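PDB 5ISU: Lmo0135 protein, which serves as the extracellular substrate-binding protein of an ABC transporter, probably one that imports peptides. Local coordinates for residues Asn420-His425 and Ala460-Ile465; Pro51-Val56 and Tyr75-Lys80; Gly26-Ile31 and Phe211-Asp216. One frame throughout, in Å; residues are numbered along the deposited sequence.

Interaction 1. Residues Asn420-His425 and Ala460-Ile465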
loop_
_atom_site.group_PDB
_atom_site.type_symbol
_atom_site.label_atom_id
_atom_site.label_comp_id
_atom_site.label_asym_id
_atom_site.label_seq_id
_atom_site.Cartn_x
_atom_site.Cartn_y
_atom_site.Cartn_z
ATOM N N ASN A 420 8.942 8.576 -10.655
ATOM C CA ASN A 420 9.963 7.832 -11.418
ATOM C C ASN A 420 11.318 8.233 -10.818
ATOM O O ASN A 420 12.048 9.066 -11.376
ATOM C CB ASN A 420 9.863 8.213 -12.908
ATOM C CG ASN A 420 10.822 7.435 -13.821
ATOM O OD1 ASN A 420 11.822 6.854 -13.392
ATOM N ND2 ASN A 420 10.515 7.456 -15.119
ATOM N N TYR A 421 11.643 7.626 -9.680
ATOM C CA TYR A 421 12.882 7.949 -8.924
ATOM C C TYR A 421 14.190 7.706 -9.683
ATOM O O TYR A 421 15.188 8.413 -9.470
ATOM C CB TYR A 421 12.898 7.213 -7.564
ATOM C CG TYR A 421 11.702 7.581 -6.676
ATOM C CD1 TYR A 421 11.505 8.899 -6.261
ATOM C CD2 TYR A 421 10.787 6.619 -6.240
ATOM C CE1 TYR A 421 10.431 9.257 -5.462
ATOM C CE2 TYR A 421 9.709 6.969 -5.434
ATOM C CZ TYR A 421 9.540 8.293 -5.047
ATOM O OH TYR A 421 8.490 8.670 -4.252
ATOM N N SER A 422 14.164 6.730 -10.582
ATOM C CA SER A 422 15.321 6.384 -11.382
ATOM C C SER A 422 15.515 7.347 -12.578
ATOM O O SER A 422 16.586 7.372 -13.170
ATOM C CB SER A 422 15.188 4.943 -11.879
ATOM O OG SER A 422 15.020 4.022 -10.802
ATOM N N ASN A 423 14.482 8.129 -12.914
ATOM C CA ASN A 423 14.508 9.079 -14.048
ATOM C C ASN A 423 14.807 8.359 -15.382
ATOM O O ASN A 423 15.473 8.905 -16.274
ATOM C CB ASN A 423 15.496 10.231 -13.792
ATOM C CG ASN A 423 15.144 11.037 -12.558
ATOM O OD1 ASN A 423 14.093 11.652 -12.495
ATOM N ND2 ASN A 423 16.050 11.063 -11.578
ATOM N N TYR A 424 14.264 7.145 -15.496
ATOM C CA TYR A 424 14.409 6.273 -16.667
ATOM C C TYR A 424 13.432 6.675 -17.774
ATOM O O TYR A 424 12.219 6.663 -17.577
ATOM C CB TYR A 424 14.158 4.835 -16.210
ATOM C CG TYR A 424 14.115 3.751 -17.263
ATOM C CD1 TYR A 424 15.272 3.334 -17.919
ATOM C CD2 TYR A 424 12.933 3.067 -17.528
ATOM C CE1 TYR A 424 15.235 2.303 -18.843
ATOM C CE2 TYR A 424 12.892 2.041 -18.454
ATOM C CZ TYR A 424 14.040 1.661 -19.102
ATOM O OH TYR A 424 13.994 0.639 -20.022
ATOM N N HIS A 425 13.970 7.027 -18.939
ATOM C CA HIS A 425 13.151 7.476 -20.068
ATOM C C HIS A 425 13.224 6.500 -21.237
ATOM O O HIS A 425 14.244 6.410 -21.930
ATOM C CB HIS A 425 13.577 8.882 -20.498
ATOM C CG HIS A 425 13.688 9.843 -19.357
ATOM N ND1 HIS A 425 12.623 10.145 -18.532
ATOM C CD2 HIS A 425 14.734 10.570 -18.901
ATOM C CE1 HIS A 425 13.011 11.008 -17.610
ATOM N NE2 HIS A 425 14.286 11.288 -17.817
ATOM N N ALA A 460 17.997 -3.108 -15.694
ATOM C CA ALA A 460 18.381 -2.836 -14.324
ATOM C C ALA A 460 18.019 -1.416 -13.916
ATOM O O ALA A 460 18.870 -0.657 -13.448
ATOM C CB ALA A 460 19.864 -3.105 -14.122
ATOM N N VAL A 461 16.747 -1.075 -14.100
ATOM C CA VAL A 461 16.222 0.256 -13.760
ATOM C C VAL A 461 16.275 0.486 -12.254
ATOM O O VAL A 461 16.565 1.597 -11.786
ATOM C CB VAL A 461 14.778 0.424 -14.264
ATOM C CG1 VAL A 461 14.239 1.800 -13.904
ATOM C CG2 VAL A 461 14.734 0.208 -15.771
ATOM N N ILE A 462 15.949 -0.562 -11.506
ATOM C CA ILE A 462 16.035 -0.546 -10.051
ATOM C C ILE A 462 16.661 -1.869 -9.639
ATOM O O ILE A 462 16.993 -2.680 -10.491
ATOM C CB ILE A 462 14.650 -0.443 -9.388
ATOM C CG1 ILE A 462 13.787 -1.675 -9.730
ATOM C CG2 ILE A 462 13.963 0.849 -9.810
ATOM C CD1 ILE A 462 12.569 -1.829 -8.847
ATOM N N TYR A 463 16.820 -2.065 -8.339
ATOM C CA TYR A 463 17.271 -3.332 -7.776
ATOM C C TYR A 463 16.202 -3.738 -6.751
ATOM O O TYR A 463 16.181 -3.193 -5.658
ATOM C CB TYR A 463 18.646 -3.226 -7.101
ATOM C CG TYR A 463 19.146 -4.572 -6.606
ATOM C CD1 TYR A 463 19.815 -5.430 -7.456
ATOM C CD2 TYR A 463 18.904 -4.999 -5.304
ATOM C CE1 TYR A 463 20.249 -6.667 -7.030
ATOM C CE2 TYR A 463 19.334 -6.227 -4.864
ATOM C CZ TYR A 463 20.016 -7.064 -5.735
ATOM O OH TYR A 463 20.481 -8.307 -5.316
ATOM N N PRO A 464 15.259 -4.623 -7.130
ATOM C CA PRO A 464 14.246 -5.073 -6.146
ATOM C C PRO A 464 14.926 -5.919 -5.084
ATOM O O PRO A 464 15.543 -6.911 -5.413
ATOM C CB PRO A 464 13.270 -5.919 -6.974
ATOM C CG PRO A 464 13.639 -5.680 -8.415
ATOM C CD PRO A 464 15.070 -5.256 -8.444
ATOM N N ILE A 465 14.832 -5.512 -3.822
ATOM C CA ILE A 465 15.504 -6.224 -2.757
ATOM C C ILE A 465 14.639 -7.324 -2.164
ATOM O O ILE A 465 15.009 -8.487 -2.194
ATOM C CB ILE A 465 15.918 -5.267 -1.624
ATOM C CG1 ILE A 465 16.866 -4.182 -2.143
ATOM C CG2 ILE A 465 16.583 -6.042 -0.495
ATOM C CD1 ILE A 465 17.122 -3.077 -1.135
#
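V461 fits between S422 and Y424, and this is where the contact is tight. Its CG2 methyl stands over the centre of the Y424 ring, 3.5 Å from the ring centroid and 4° off the normal, a CH-pi contact. With CG anti to its backbone N (chi1 174°), the tyrosine offers the flat face of its ring to the branched valine. The other methyl, CG1, rests 3.8 Å from Y424 CB and 3.9 Å from S422 CB. Beside this apolar fit, S422 OG donates to V461 O at 3.0 Å; the hydroxyl lies above the carbonyl plane, 44° out of it. A serine suits the spot, being small enough to come close and able to satisfy a buried carbonyl.

The contact joins the loop before helix 427-438 to the start of strand 462-475 of the mixed sheet, and S422 also bonds through its backbone to E265, beyond strand 248-263. Toward strand 462-475 it loosens: I462 adds just its CG2, 3.5 Å from S422 OG. On the other segment the chain runs out to H425, exposed to solvent. A type I turn from N420 to N423 shapes the loop, as does the amide of N420, whose OD1 accepts from Y424 N and whose ND2 donates to Y424 O at 3.1 Å. A460 is the C' residue of the Schellman motif closing helix 442-458. With its hydroxyl bonded to D459 and N426 and the Y424 backbone bonded to N420, the ring is probably well fixed under the valine methyl, while the serine bond gives the buried valine carbonyl a polar partner.

Interaction 2. Residues Pro51-Val56 and Tyr75-Lys80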
loop_
_atom_site.group_PDB
_atom_site.type_symbol
_atom_site.label_atom_id
_atom_site.label_comp_id
_atom_site.label_asym_id
_atom_site.label_seq_id
_atom_site.Cartn_x
_atom_site.Cartn_y
_atom_site.Cartn_z
ATOM N N PRO A 51 -16.374 -1.569 2.473
ATOM C CA PRO A 51 -16.225 -1.396 1.022
ATOM C C PRO A 51 -17.289 -2.194 0.229
ATOM O O PRO A 51 -18.055 -2.955 0.816
ATOM C CB PRO A 51 -14.850 -1.994 0.772
ATOM C CG PRO A 51 -14.818 -3.161 1.726
ATOM C CD PRO A 51 -15.534 -2.682 2.969
ATOM N N LEU A 52 -17.342 -2.023 -1.090
ATOM C CA LEU A 52 -18.276 -2.820 -1.893
ATOM C C LEU A 52 -17.794 -4.273 -1.877
ATOM O O LEU A 52 -18.587 -5.201 -1.725
ATOM C CB LEU A 52 -18.359 -2.312 -3.326
ATOM C CG LEU A 52 -18.907 -0.894 -3.490
ATOM C CD1 LEU A 52 -18.759 -0.433 -4.933
ATOM C CD2 LEU A 52 -20.355 -0.812 -3.040
ATOM N N PHE A 53 -16.482 -4.442 -2.043
ATOM C CA PHE A 53 -15.830 -5.747 -2.042
ATOM C C PHE A 53 -14.576 -5.642 -1.203
ATOM O O PHE A 53 -13.998 -4.560 -1.091
ATOM C CB PHE A 53 -15.440 -6.152 -3.454
ATOM C CG PHE A 53 -16.606 -6.289 -4.387
ATOM C CD1 PHE A 53 -17.088 -5.189 -5.067
ATOM C CD2 PHE A 53 -17.217 -7.520 -4.579
ATOM C CE1 PHE A 53 -18.160 -5.310 -5.938
ATOM C CE2 PHE A 53 -18.288 -7.655 -5.435
ATOM C CZ PHE A 53 -18.765 -6.545 -6.126
ATOM N N TRP A 54 -14.159 -6.756 -0.606
ATOM C CA TRP A 54 -12.943 -6.767 0.181
ATOM C C TRP A 54 -11.760 -6.881 -0.783
ATOM O O TRP A 54 -11.685 -7.811 -1.549
ATOM C CB TRP A 54 -12.928 -7.936 1.174
ATOM C CG TRP A 54 -14.044 -7.948 2.172
ATOM C CD1 TRP A 54 -15.076 -8.826 2.223
ATOM C CD2 TRP A 54 -14.242 -7.034 3.259
ATOM N NE1 TRP A 54 -15.895 -8.540 3.284
ATOM C CE2 TRP A 54 -15.408 -7.437 3.934
ATOM C CE3 TRP A 54 -13.543 -5.926 3.728
ATOM C CZ2 TRP A 54 -15.893 -6.769 5.059
ATOM C CZ3 TRP A 54 -14.027 -5.246 4.855
ATOM C CH2 TRP A 54 -15.192 -5.662 5.494
ATOM N N GLU A 55 -10.854 -5.912 -0.727
ATOM C CA GLU A 55 -9.675 -5.845 -1.600
ATOM C C GLU A 55 -8.759 -7.062 -1.533
ATOM O O GLU A 55 -8.366 -7.599 -2.562
ATOM C CB GLU A 55 -8.850 -4.577 -1.255
ATOM C CG GLU A 55 -7.484 -4.475 -1.942
ATOM C CD GLU A 55 -6.763 -3.152 -1.691
ATOM O OE1 GLU A 55 -7.211 -2.377 -0.828
ATOM O OE2 GLU A 55 -5.731 -2.894 -2.361
ATOM N N VAL A 56 -8.422 -7.487 -0.318
ATOM C CA VAL A 56 -7.481 -8.593 -0.118
ATOM C C VAL A 56 -7.838 -9.865 -0.911
ATOM O O VAL A 56 -6.945 -10.539 -1.377
ATOM C CB VAL A 56 -7.268 -8.866 1.396
ATOM C CG1 VAL A 56 -8.469 -9.578 2.000
ATOM C CG2 VAL A 56 -6.005 -9.663 1.638
ATOM N N TYR A 75 -20.093 -2.188 -16.251
ATOM C CA TYR A 75 -19.914 -2.913 -15.001
ATOM C C TYR A 75 -21.169 -2.717 -14.152
ATOM O O TYR A 75 -21.512 -1.603 -13.800
ATOM C CB TYR A 75 -18.683 -2.388 -14.242
ATOM C CG TYR A 75 -17.346 -2.687 -14.905
ATOM C CD1 TYR A 75 -16.974 -2.076 -16.095
ATOM C CD2 TYR A 75 -16.434 -3.543 -14.307
ATOM C CE1 TYR A 75 -15.743 -2.353 -16.698
ATOM C CE2 TYR A 75 -15.207 -3.820 -14.892
ATOM C CZ TYR A 75 -14.858 -3.225 -16.085
ATOM O OH TYR A 75 -13.627 -3.512 -16.650
ATOM N N THR A 76 -21.832 -3.808 -13.807
ATOM C CA THR A 76 -23.039 -3.763 -13.009
ATOM C C THR A 76 -22.789 -4.357 -11.632
ATOM O O THR A 76 -22.407 -5.529 -11.510
ATOM C CB THR A 76 -24.152 -4.564 -13.694
ATOM O OG1 THR A 76 -24.385 -4.033 -14.999
ATOM C CG2 THR A 76 -25.439 -4.502 -12.905
ATOM N N VAL A 77 -23.024 -3.552 -10.595
ATOM C CA VAL A 77 -22.855 -3.974 -9.204
ATOM C C VAL A 77 -24.221 -4.075 -8.517
ATOM O O VAL A 77 -24.998 -3.115 -8.526
ATOM C CB VAL A 77 -22.006 -2.953 -8.395
ATOM C CG1 VAL A 77 -21.851 -3.403 -6.944
ATOM C CG2 VAL A 77 -20.641 -2.753 -9.033
ATOM N N LYS A 78 -24.498 -5.236 -7.929
ATOM C CA LYS A 78 -25.723 -5.473 -7.166
ATOM C C LYS A 78 -25.346 -5.408 -5.682
ATOM O O LYS A 78 -24.403 -6.065 -5.263
ATOM C CB LYS A 78 -26.290 -6.864 -7.456
ATOM C CG LYS A 78 -27.023 -7.070 -8.783
ATOM C CD LYS A 78 -28.375 -6.366 -8.814
ATOM C CE LYS A 78 -29.306 -6.947 -9.877
ATOM N NZ LYS A 78 -28.766 -6.942 -11.267
ATOM N N LEU A 79 -26.100 -4.640 -4.894
ATOM C CA LEU A 79 -25.863 -4.497 -3.445
ATOM C C LEU A 79 -26.703 -5.465 -2.639
ATOM O O LEU A 79 -27.699 -5.970 -3.112
ATOM C CB LEU A 79 -26.227 -3.077 -2.969
ATOM C CG LEU A 79 -25.466 -1.869 -3.529
ATOM C CD1 LEU A 79 -25.925 -0.573 -2.880
ATOM C CD2 LEU A 79 -23.976 -2.048 -3.306
ATOM N N LYS A 80 -26.305 -5.692 -1.398
ATOM C CA LYS A 80 -27.106 -6.507 -0.492
ATOM C C LYS A 80 -28.363 -5.697 -0.098
ATOM O O LYS A 80 -28.362 -4.467 -0.189
ATOM C CB LYS A 80 -26.279 -6.944 0.730
ATOM C CG LYS A 80 -25.194 -7.945 0.344
ATOM C CD LYS A 80 -24.290 -8.400 1.493
ATOM C CE LYS A 80 -23.275 -9.399 0.939
ATOM N NZ LYS A 80 -22.181 -9.726 1.874
#
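V77 buries the most surface in this contact, with L52 close behind and F53 third. No hydrogen bond crosses between the two segments, and the contact rests on apolar side chains alone. V77 projects from its strand toward the loop 51-56, and its CG1 methyl, anti to the backbone N (chi1 179°), is the branch that meets F53. It comes to 4.3 Å from F53 CE1, approaching the ring obliquely, so the touch is a loose one.

L52 makes the closer approach, its CD2 methyl lying 3.8 Å from CD2 of L79. Both leucines share one conformation, with CD1 continuing the chain nearly straight (chi2 172° and -177°) and CD2 branching off it. It is therefore the side branches that meet, and the flexible leucine chains are suited to bringing such methyls together.

Strand 74-79 forms a beta hairpin with the outermost strand 63-68 and lies between it and strand 132-136 in an antiparallel sheet of five strands. Side chains alternate along it: V77 and L79 are buried, whereas K78 between them points away and is exposed, as suits a charged residue. Beta-branched valine suits an extended strand and fills the core beside it. L52 is bonded through its backbone to A61, just before strand 63-68, to A63, which begins that strand, and to F151 in the loop after helix 144-148. The broad, flat ring of F53 can span V77, L66 of strand 63-68 and I148 of helix 144-148; it also packs on A63, and K149 makes a cation-pi contact with it. L66 and I148 touch V77 as well, and F135 covers it from strand 132-136.

Interaction 3. Residues Gly26-Ile31 and Phe211-Asp216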
loop_
_atom_site.group_PDB
_atom_site.type_symbol
_atom_site.label_atom_id
_atom_site.label_comp_id
_atom_site.label_asym_id
_atom_site.label_seq_id
_atom_site.Cartn_x
_atom_site.Cartn_y
_atom_site.Cartn_z
ATOM N N GLY A 26 0.446 7.582 15.249
ATOM C CA GLY A 26 0.164 9.016 15.126
ATOM C C GLY A 26 -1.311 9.336 15.095
ATOM O O GLY A 26 -2.151 8.438 15.250
ATOM N N ASP A 27 -1.623 10.622 14.916
ATOM C CA ASP A 27 -3.008 11.089 14.831
ATOM C C ASP A 27 -3.553 10.832 13.451
ATOM O O ASP A 27 -2.823 10.949 12.462
ATOM C CB ASP A 27 -3.154 12.604 15.090
ATOM C CG ASP A 27 -2.955 12.990 16.549
ATOM O OD1 ASP A 27 -1.790 13.196 16.972
ATOM O OD2 ASP A 27 -3.985 13.182 17.244
ATOM N N PRO A 28 -4.853 10.518 13.363
ATOM C CA PRO A 28 -5.404 10.347 12.041
ATOM C C PRO A 28 -5.593 11.716 11.382
ATOM O O PRO A 28 -5.485 12.740 12.051
ATOM C CB PRO A 28 -6.757 9.705 12.318
ATOM C CG PRO A 28 -7.166 10.295 13.628
ATOM C CD PRO A 28 -5.898 10.515 14.404
ATOM N N GLU A 29 -5.834 11.716 10.074
ATOM C CA GLU A 29 -6.118 12.952 9.335
ATOM C C GLU A 29 -7.641 12.941 9.113
ATOM O O GLU A 29 -8.373 12.598 10.033
ATOM C CB GLU A 29 -5.281 13.031 8.050
ATOM C CG GLU A 29 -3.777 13.040 8.319
ATOM C CD GLU A 29 -2.933 13.072 7.049
ATOM O OE1 GLU A 29 -3.395 13.608 6.015
ATOM O OE2 GLU A 29 -1.785 12.575 7.091
ATOM N N VAL A 30 -8.131 13.271 7.923
ATOM C CA VAL A 30 -9.574 13.284 7.698
ATOM C C VAL A 30 -10.121 11.856 7.485
ATOM O O VAL A 30 -9.783 11.196 6.504
ATOM C CB VAL A 30 -9.914 14.171 6.491
ATOM C CG1 VAL A 30 -11.420 14.257 6.296
ATOM C CG2 VAL A 30 -9.323 15.565 6.686
ATOM N N ILE A 31 -10.980 11.392 8.395
ATOM C CA ILE A 31 -11.556 10.039 8.299
ATOM C C ILE A 31 -12.723 10.029 7.295
ATOM O O ILE A 31 -13.908 10.090 7.664
ATOM C CB ILE A 31 -11.993 9.507 9.679
ATOM C CG1 ILE A 31 -10.852 9.719 10.695
ATOM C CG2 ILE A 31 -12.375 8.029 9.571
ATOM C CD1 ILE A 31 -11.182 9.324 12.116
ATOM N N PHE A 211 -8.582 3.176 19.601
ATOM C CA PHE A 211 -7.283 3.285 18.935
ATOM C C PHE A 211 -6.462 4.210 19.802
ATOM O O PHE A 211 -6.769 5.397 19.887
ATOM C CB PHE A 211 -7.406 3.830 17.512
ATOM C CG PHE A 211 -8.002 2.844 16.548
ATOM C CD1 PHE A 211 -7.186 1.953 15.857
ATOM C CD2 PHE A 211 -9.369 2.783 16.351
ATOM C CE1 PHE A 211 -7.719 1.036 14.973
ATOM C CE2 PHE A 211 -9.918 1.851 15.478
ATOM C CZ PHE A 211 -9.094 0.991 14.779
ATOM N N ARG A 212 -5.443 3.643 20.457
ATOM C CA ARG A 212 -4.550 4.375 21.377
ATOM C C ARG A 212 -3.294 4.897 20.679
ATOM O O ARG A 212 -2.500 4.128 20.164
ATOM C CB ARG A 212 -4.158 3.447 22.534
ATOM C CG ARG A 212 -3.113 3.960 23.513
ATOM C CD ARG A 212 -3.517 5.243 24.209
ATOM N NE ARG A 212 -4.696 5.097 25.064
ATOM C CZ ARG A 212 -5.228 6.094 25.776
ATOM N NH1 ARG A 212 -4.693 7.321 25.745
ATOM N NH2 ARG A 212 -6.308 5.871 26.523
ATOM N N ILE A 213 -3.093 6.204 20.735
ATOM C CA ILE A 213 -1.969 6.854 20.070
ATOM C C ILE A 213 -0.700 6.907 20.935
ATOM O O ILE A 213 -0.623 7.712 21.836
ATOM C CB ILE A 213 -2.372 8.296 19.662
ATOM C CG1 ILE A 213 -3.641 8.268 18.804
ATOM C CG2 ILE A 213 -1.229 8.985 18.922
ATOM C CD1 ILE A 213 -4.171 9.634 18.424
ATOM N N THR A 214 0.285 6.048 20.651
ATOM C CA THR A 214 1.566 6.044 21.387
ATOM C C THR A 214 2.716 5.854 20.388
ATOM O O THR A 214 2.862 4.785 19.764
ATOM C CB THR A 214 1.641 4.974 22.513
ATOM O OG1 THR A 214 0.478 5.057 23.351
ATOM C CG2 THR A 214 2.916 5.175 23.397
ATOM N N LYS A 215 3.529 6.907 20.283
ATOM C CA LYS A 215 4.667 7.013 19.367
ATOM C C LYS A 215 5.889 6.165 19.776
ATOM O O LYS A 215 6.355 5.328 19.000
ATOM C CB LYS A 215 5.043 8.498 19.295
ATOM C CG LYS A 215 6.015 8.915 18.206
ATOM C CD LYS A 215 6.089 10.442 18.166
ATOM C CE LYS A 215 7.001 10.959 17.069
ATOM N NZ LYS A 215 8.422 10.593 17.298
ATOM N N ASP A 216 6.388 6.367 20.995
ATOM C CA ASP A 216 7.566 5.622 21.486
ATOM C C ASP A 216 7.298 4.109 21.566
ATOM O O ASP A 216 6.432 3.659 22.322
ATOM C CB ASP A 216 8.019 6.180 22.843
ATOM C CG ASP A 216 9.368 5.618 23.296
ATOM O OD1 ASP A 216 9.409 4.479 23.811
ATOM O OD2 ASP A 216 10.379 6.351 23.194
#
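D27 OD2 is gripped by two groups, the backbone N of G188 and the hydroxyl of Y185, and the same oxygen lies 3.7 Å from CD1 of I213. The two hydrogen bonds would restrict rotation of the carboxylate, so the methyl of I213 packs against a group already held by polar partners; CG of D27 follows at 4.0 Å. The two side chains cross at about a right angle.

I213 supplies most of the apolar surface. Its CG2, anti to the backbone N, reaches the carbonyl of G26, 3.8 Å from both G26 C and G26 O, while CG1 comes within 3.9 Å of the same oxygen. The branched isoleucine thus spreads over the G26 carbonyl, a backbone group. P28 closes the far end more loosely, its CD 4.5 Å from I213 CD1. The ring also restricts the backbone where the chain leaves the contact.

The site is partly exposed, at the end of a four-stranded mixed sheet. Strand 208-213 runs parallel to the outermost strand 19-24 and antiparallel to 190-195. I213 packs on V24 of the first and pairs through its backbone with E189, just before the second, while P28 rests on T41 of helix 39-48, the helix that follows this loop.

From the N terminus, the chain leaves strand 19-24 and opens interaction 3 at 26-31. Within the long excursion that follows, interaction 2 opens at 51-56 and closes at 75-80, so it is wholly contained in the loop that interaction 3 completes at 211-216. Interaction 1 comes later in series, joining 420-425 to 460-465 across a largely helical excursion through 427-438 and 442-458. None of the loops cross. Interaction 3 ties the loop after strand 19-24 to the end of its neighbour, strand 208-213, interaction 2 a loop to the five-stranded antiparallel sheet, and interaction 1 a loop to strand 462-475, about 35 Å and 33 Å, centre to centre, from interactions 2 and 3.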